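Local atomic coordinates of DSBA-like thioredoxin domain-containing protein (Nitrosomonas europaea, PDB entry 2IN3), a protein that probably acts as a thiol-disulfide oxidoreductase or disulfide isomerase of the DsbA family, FrnE-like subfamily. Residues Leu10-Asp15 / Trp22-Val27; Ile28-Gln33 / Arg196-Leu201. One frame throughout, in Å; residues are numbered along the deposited sequence. Where two conformers were deposited one is given.

Contact 1. Residues Leu10-Asp15 / Trp22-Val27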
loop_
_atom_site.group_PDB
_atom_site.type_symbol
_atom_site.label_atom_id
_atom_site.label_comp_id
_atom_site.label_asym_id
_atom_site.label_seq_id
_atom_site.Cartn_x
_atom_site.Cartn_y
_atom_site.Cartn_z
ATOM N N LEU A 10 -8.900 3.006 10.906
ATOM C CA LEU A 10 -7.635 3.653 10.606
ATOM C C LEU A 10 -7.307 3.211 9.183
ATOM O O LEU A 10 -7.002 2.019 8.922
ATOM C CB LEU A 10 -6.536 3.231 11.604
ATOM C CG LEU A 10 -5.126 3.809 11.308
ATOM C CD1 LEU A 10 -5.090 5.333 11.422
ATOM C CD2 LEU A 10 -4.032 3.184 12.202
ATOM N N TRP A 11 -7.463 4.154 8.262
ATOM C CA TRP A 11 -7.128 3.931 6.853
ATOM C C TRP A 11 -5.632 4.106 6.576
ATOM O O TRP A 11 -5.070 5.188 6.801
ATOM C CB TRP A 11 -7.924 4.886 5.950
ATOM C CG TRP A 11 -9.388 4.627 5.917
ATOM C CD1 TRP A 11 -10.371 5.354 6.533
ATOM C CD2 TRP A 11 -10.051 3.559 5.224
ATOM N NE1 TRP A 11 -11.614 4.805 6.260
ATOM C CE2 TRP A 11 -11.442 3.709 5.455
ATOM C CE3 TRP A 11 -9.600 2.486 4.432
ATOM C CZ2 TRP A 11 -12.398 2.816 4.929
ATOM C CZ3 TRP A 11 -10.558 1.607 3.892
ATOM C CH2 TRP A 11 -11.931 1.780 4.153
ATOM N N TYR A 12 -5.022 3.060 6.049
ATOM C CA TYR A 12 -3.661 3.131 5.548
ATOM C C TYR A 12 -3.718 3.411 4.046
ATOM O O TYR A 12 -4.169 2.570 3.271
ATOM C CB TYR A 12 -2.918 1.810 5.840
ATOM C CG TYR A 12 -1.490 1.769 5.341
ATOM C CD1 TYR A 12 -0.615 2.840 5.553
ATOM C CD2 TYR A 12 -1.025 0.655 4.672
ATOM C CE1 TYR A 12 0.733 2.771 5.116
ATOM C CE2 TYR A 12 0.323 0.565 4.205
ATOM C CZ TYR A 12 1.171 1.634 4.428
ATOM O OH TYR A 12 2.471 1.545 3.987
ATOM N N ILE A 13 -3.308 4.622 3.660
ATOM C CA ILE A 13 -3.453 5.069 2.289
ATOM C C ILE A 13 -2.078 4.950 1.669
ATOM O O ILE A 13 -1.145 5.710 2.009
ATOM C CB ILE A 13 -3.996 6.527 2.190
ATOM C CG1 ILE A 13 -5.366 6.636 2.898
ATOM C CG2 ILE A 13 -4.120 6.939 0.743
ATOM C CD1 ILE A 13 -5.907 8.054 3.065
ATOM N N ALA A 14 -1.963 3.992 0.766
ATOM C CA ALA A 14 -0.648 3.527 0.300
ATOM C C ALA A 14 -0.749 2.834 -1.032
ATOM O O ALA A 14 -1.831 2.397 -1.434
ATOM C CB ALA A 14 -0.002 2.627 1.319
ATOM N N ASP A 15 0.380 2.760 -1.713
ATOM C CA ASP A 15 0.500 2.082 -2.987
ATOM C C ASP A 15 1.689 1.130 -2.863
ATOM O O ASP A 15 2.754 1.549 -2.396
ATOM C CB ASP A 15 0.804 3.130 -4.064
ATOM C CG ASP A 15 0.784 2.548 -5.459
ATOM O OD1 ASP A 15 1.622 1.665 -5.755
ATOM O OD2 ASP A 15 -0.092 2.964 -6.265
ATOM N N TRP A 22 6.970 0.979 1.378
ATOM C CA TRP A 22 7.792 -0.181 1.780
ATOM C C TRP A 22 8.674 0.153 3.002
ATOM O O TRP A 22 8.822 -0.671 3.903
ATOM C CB TRP A 22 8.632 -0.628 0.608
ATOM C CG TRP A 22 9.561 -1.809 0.768
ATOM C CD1 TRP A 22 10.864 -1.896 0.334
ATOM C CD2 TRP A 22 9.215 -3.123 1.246
ATOM N NE1 TRP A 22 11.363 -3.169 0.556
ATOM C CE2 TRP A 22 10.374 -3.937 1.115
ATOM C CE3 TRP A 22 8.053 -3.678 1.798
ATOM C CZ2 TRP A 22 10.396 -5.286 1.505
ATOM C CZ3 TRP A 22 8.079 -5.029 2.177
ATOM C CH2 TRP A 22 9.240 -5.800 2.038
ATOM N N GLY A 23 9.240 1.361 3.058
ATOM C CA GLY A 23 9.990 1.770 4.263
ATOM C C GLY A 23 9.125 1.689 5.522
ATOM O O GLY A 23 9.608 1.385 6.620
ATOM N N PHE A 24 7.845 1.968 5.346
ATOM C CA PHE A 24 6.895 2.112 6.453
ATOM C C PHE A 24 6.232 0.774 6.783
ATOM O O PHE A 24 5.518 0.678 7.791
ATOM C CB PHE A 24 5.816 3.107 5.993
ATOM C CG PHE A 24 4.912 3.629 7.082
ATOM C CD1 PHE A 24 5.396 4.489 8.047
ATOM C CD2 PHE A 24 3.552 3.264 7.105
ATOM C CE1 PHE A 24 4.547 5.016 9.036
ATOM C CE2 PHE A 24 2.683 3.792 8.067
ATOM C CZ PHE A 24 3.188 4.678 9.030
ATOM N N ALA A 25 6.450 -0.254 5.956
ATOM C CA ALA A 25 5.774 -1.556 6.219
ATOM C C ALA A 25 5.977 -2.088 7.670
ATOM O O ALA A 25 5.000 -2.539 8.297
ATOM C CB ALA A 25 6.102 -2.610 5.153
ATOM N N PRO A 26 7.220 -2.036 8.216
ATOM C CA PRO A 26 7.368 -2.466 9.614
ATOM C C PRO A 26 6.589 -1.616 10.626
ATOM O O PRO A 26 6.201 -2.119 11.684
ATOM C CB PRO A 26 8.875 -2.324 9.864
ATOM C CG PRO A 26 9.492 -2.493 8.509
ATOM C CD PRO A 26 8.541 -1.716 7.623
ATOM N N VAL A 27 6.385 -0.329 10.321
ATOM C CA VAL A 27 5.727 0.591 11.253
ATOM C C VAL A 27 4.226 0.288 11.268
ATOM O O VAL A 27 3.600 0.134 12.325
ATOM C CB VAL A 27 5.955 2.060 10.820
ATOM C CG1 VAL A 27 5.192 3.038 11.760
ATOM C CG2 VAL A 27 7.455 2.366 10.771
#

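Contact 2. Residues Ile28-Gln33 / Arg196-Leu201. With EDO (1,2-ethanediol), chain E.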
loop_
_atom_site.group_PDB
_atom_site.type_symbol
_atom_site.label_atom_id
_atom_site.label_comp_id
_atom_site.label_asym_id
_atom_site.label_seq_id
_atom_site.Cartn_x
_atom_site.Cartn_y
_atom_site.Cartn_z
ATOM N N ILE A 28 3.628 0.183 10.095
ATOM C CA ILE A 28 2.197 -0.151 10.056
ATOM C C ILE A 28 1.910 -1.575 10.578
ATOM O O ILE A 28 0.868 -1.810 11.213
ATOM C CB ILE A 28 1.542 0.173 8.648
ATOM C CG1 ILE A 28 -0.010 0.121 8.744
ATOM C CG2 ILE A 28 2.046 -0.816 7.592
ATOM C CD1 ILE A 28 -0.605 1.212 9.698
ATOM N N GLU A 29 2.851 -2.516 10.396
ATOM C CA GLU A 29 2.725 -3.859 11.014
ATOM C C GLU A 29 2.627 -3.732 12.567
ATOM O O GLU A 29 1.759 -4.352 13.209
ATOM C CB GLU A 29 3.903 -4.780 10.639
ATOM C CG GLU A 29 3.888 -6.195 11.330
ATOM C CD GLU A 29 5.264 -6.950 11.311
ATOM O OE1 GLU A 29 6.224 -6.478 10.647
ATOM O OE2 GLU A 29 5.385 -8.023 11.980
ATOM N N ASN A 30 3.536 -2.964 13.149
ATOM C CA ASN A 30 3.525 -2.759 14.597
ATOM C C ASN A 30 2.247 -2.088 15.076
ATOM O O ASN A 30 1.657 -2.503 16.081
ATOM C CB ASN A 30 4.748 -1.982 15.079
ATOM C CG ASN A 30 4.903 -2.053 16.611
ATOM O OD1 ASN A 30 4.271 -1.303 17.363
ATOM N ND2 ASN A 30 5.720 -2.997 17.077
ATOM N N ILE A 31 1.806 -1.060 14.337
ATOM C CA ILE A 31 0.560 -0.360 14.661
ATOM C C ILE A 31 -0.627 -1.347 14.655
ATOM O O ILE A 31 -1.404 -1.416 15.622
ATOM C CB ILE A 31 0.312 0.803 13.670
ATOM C CG1 ILE A 31 1.342 1.907 13.871
ATOM C CG2 ILE A 31 -1.119 1.392 13.871
ATOM C CD1 ILE A 31 1.349 2.952 12.694
ATOM N N ARG A 32 -0.754 -2.113 13.577
ATOM C CA ARG A 32 -1.764 -3.207 13.515
ATOM C C ARG A 32 -1.651 -4.167 14.662
ATOM O O ARG A 32 -2.654 -4.634 15.194
ATOM C CB ARG A 32 -1.648 -4.020 12.212
ATOM C CG ARG A 32 -1.977 -3.211 10.982
ATOM C CD ARG A 32 -1.862 -4.057 9.745
ATOM N NE ARG A 32 -2.838 -5.115 9.802
ATOM C CZ ARG A 32 -2.584 -6.398 9.665
ATOM N NH1 ARG A 32 -1.357 -6.836 9.420
ATOM N NH2 ARG A 32 -3.573 -7.241 9.758
ATOM N N GLN A 33 -0.434 -4.536 15.028
ATOM C CA GLN A 33 -0.278 -5.492 16.109
ATOM C C GLN A 33 -0.744 -4.866 17.435
ATOM O O GLN A 33 -1.415 -5.537 18.210
ATOM C CB GLN A 33 1.167 -5.996 16.190
ATOM C CG GLN A 33 1.530 -6.954 15.017
ATOM C CD GLN A 33 3.036 -7.282 14.892
ATOM O OE1 GLN A 33 3.918 -6.541 15.393
ATOM N NE2 GLN A 33 3.335 -8.386 14.200
ATOM N N ARG A 196 6.788 8.263 8.956
ATOM C CA ARG A 196 7.337 8.759 10.243
ATOM C C ARG A 196 7.655 7.513 11.066
ATOM O O ARG A 196 7.043 6.456 10.848
ATOM C CB ARG A 196 6.332 9.685 10.984
ATOM C CG ARG A 196 6.068 11.053 10.286
ATOM C CD ARG A 196 5.169 12.016 11.093
ATOM N NE ARG A 196 5.944 12.666 12.167
ATOM C CZ ARG A 196 5.448 13.447 13.133
ATOM N NH1 ARG A 196 6.267 13.948 14.053
ATOM N NH2 ARG A 196 4.149 13.745 13.190
ATOM N N PRO A 197 8.613 7.610 12.000
ATOM C CA PRO A 197 8.930 6.472 12.881
ATOM C C PRO A 197 7.775 6.065 13.801
ATOM O O PRO A 197 6.869 6.868 14.060
ATOM C CB PRO A 197 10.127 6.975 13.697
ATOM C CG PRO A 197 10.702 8.108 12.888
ATOM C CD PRO A 197 9.524 8.750 12.222
ATOM N N ILE A 198 7.814 4.825 14.266
ATOM C CA ILE A 198 6.769 4.259 15.144
ATOM C C ILE A 198 6.534 5.104 16.415
ATOM O O ILE A 198 5.394 5.206 16.893
ATOM C CB ILE A 198 7.067 2.752 15.469
ATOM C CG1 ILE A 198 5.908 2.031 16.148
ATOM C CG2 ILE A 198 8.301 2.581 16.348
ATOM C CD1 ILE A 198 4.637 1.968 15.353
ATOM N N GLU A 199 7.591 5.729 16.944
ATOM C CA GLU A 199 7.429 6.540 18.173
ATOM C C GLU A 199 6.508 7.737 17.922
ATOM O O GLU A 199 5.615 8.028 18.724
ATOM C CB GLU A 199 8.791 7.010 18.733
ATOM C CG GLU A 199 9.603 5.896 19.379
ATOM C CD GLU A 199 10.423 5.089 18.354
ATOM O OE1 GLU A 199 10.547 5.518 17.182
ATOM O OE2 GLU A 199 10.936 4.021 18.736
ATOM N N ALA A 200 6.715 8.428 16.797
ATOM C CA ALA A 200 5.850 9.561 16.455
ATOM C C ALA A 200 4.393 9.121 16.244
ATOM O O ALA A 200 3.476 9.804 16.678
ATOM C CB ALA A 200 6.370 10.291 15.231
ATOM N N LEU A 201 4.181 7.977 15.627
ATOM C CA LEU A 201 2.818 7.575 15.305
ATOM C C LEU A 201 2.093 7.021 16.524
ATOM O O LEU A 201 0.882 7.198 16.656
ATOM C CB LEU A 201 2.810 6.601 14.147
ATOM C CG LEU A 201 3.541 7.263 12.973
ATOM C CD1 LEU A 201 4.119 6.208 12.110
ATOM C CD2 LEU A 201 2.632 8.197 12.179
HETATM C C1 EDO E . -2.315 -7.721 13.003
HETATM O O1 EDO E . -1.249 -8.498 13.544
HETATM C C2 EDO E . -3.465 -7.644 14.007
HETATM O O2 EDO E . -2.952 -7.995 15.296
#

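Contact 1. Residues Leu10-Asp15 / Trp22-Val27
The carbonyl oxygen Trp-22 O, two residues before the Phe-24 that meets Tyr-12, accepts two hydrogen bonds: Ala-25 N at 3.2 Å and NE2 of Gln-77. Past this turn the helix kinks, since Pro-26 has no N-H and Val-27 N makes a weak bond back to Phe-24 O instead. No hydrogen bond crosses; the tyrosine edge from CE1 to OH lies against Phe-24 CD2, with Tyr-12 CE1 3.5 Å from it at the phenyl edge. The planes differ by 27°, but the rings are slid so far apart, 5.8 Å between centroids, that they barely overlap. Tyr-12 leaves the strand with CG anti to its N (chi1 179°), which sends the ring out toward the helix. Toward the ring rims, Ala-14 CB lies 3.4 Å above one face of Tyr-12 and Val-27 CB over a face of Phe-24. With an alanine in place of Tyr-12, the Phe-24 edge would probably lose its neighbour and a gap would open between strand and helix. Tyr-12 also touches Ile-28, Pro-178 and Cys-21, the last part of a probable thioredoxin-type CxxC. The buried pair joins strand 9-14 to helix 19-35 within a beta-alpha-beta unit ending in strand 40-45.

Contact 2. Residues Ile28-Gln33 / Arg196-Leu201
Ile-198 CD1 makes the closest approach to residues 28-33: it lies 3.6 Å from Ile-31 CG1 and 3.9 Å from Asn-30 OD1. The two isoleucines run alongside each other in opposite directions, whereas the Asn-30 side chain crosses that of Ile-198 at about a right angle. Ile-198 reaches across because CG1 is anti to its backbone N (chi1 -169°), and the bend at chi2 then brings CD1 against both partners. Beside this pair, Ile-31 CD1 makes a looser contact with Leu-201 CB at 4.2 Å, again at roughly a right angle.

One step out, the polar end of Asn-30 is held from the other helix, where NH2 of Arg-202 gives OD1 a hydrogen bond. Pro-197 occupies the N-cap position of helix 198-211, so Ile-198 and Leu-201 both project from its first turn. Ile-31 and Ile-28 reach strand 9-14, touching Leu-10 and Tyr-12 respectively, and Leu-205 of helix 198-211 packs on Leu-10 as well. These contacts are consistent with both helices lying on the same side of the sheet, as in the thioredoxin fold.

Away from this interface, an ethanediol, probably from the crystallisation liquor, rests against Arg-32: its C1 lies over one face of the guanidinium, 3.6 Å from CZ. Its O2 gives a weak hydrogen bond to Arg-32 O, an oxygen that also bonds to Ser-36 OG.

Between residues 28-33 and 196-201, then, no hydrogen bond crosses. Ile-31, Ile-198 and Leu-201 meet through methyl and methylene groups, and the packing of the helices at this point probably rests mainly on shape and exclusion of water, with a directional bond from Arg-202 to Asn-30 at the side.

Contacts 1 and 2 follow one another along helix 19-35, their centres about 9 Å apart. Contact 1 uses its earlier turns, next to the probable CxxC of Cys-18 and Cys-21, to meet strand 9-14; contact 2 uses the following turns to meet the start of helix 198-211. They also touch directly: Phe-24 CE1 is 3.4 Å from Arg-196 O, and Val-27 O is 3.7 Å from Ile-198 CD1. Leu-201 packs on Phe-24 and Val-27 as well, but its exact contacts there are less certain, because two conformers were deposited. The centre of contact 1 lies about 6 Å from the centre of the chain, that of contact 2 about 15 Å, nearer the surface.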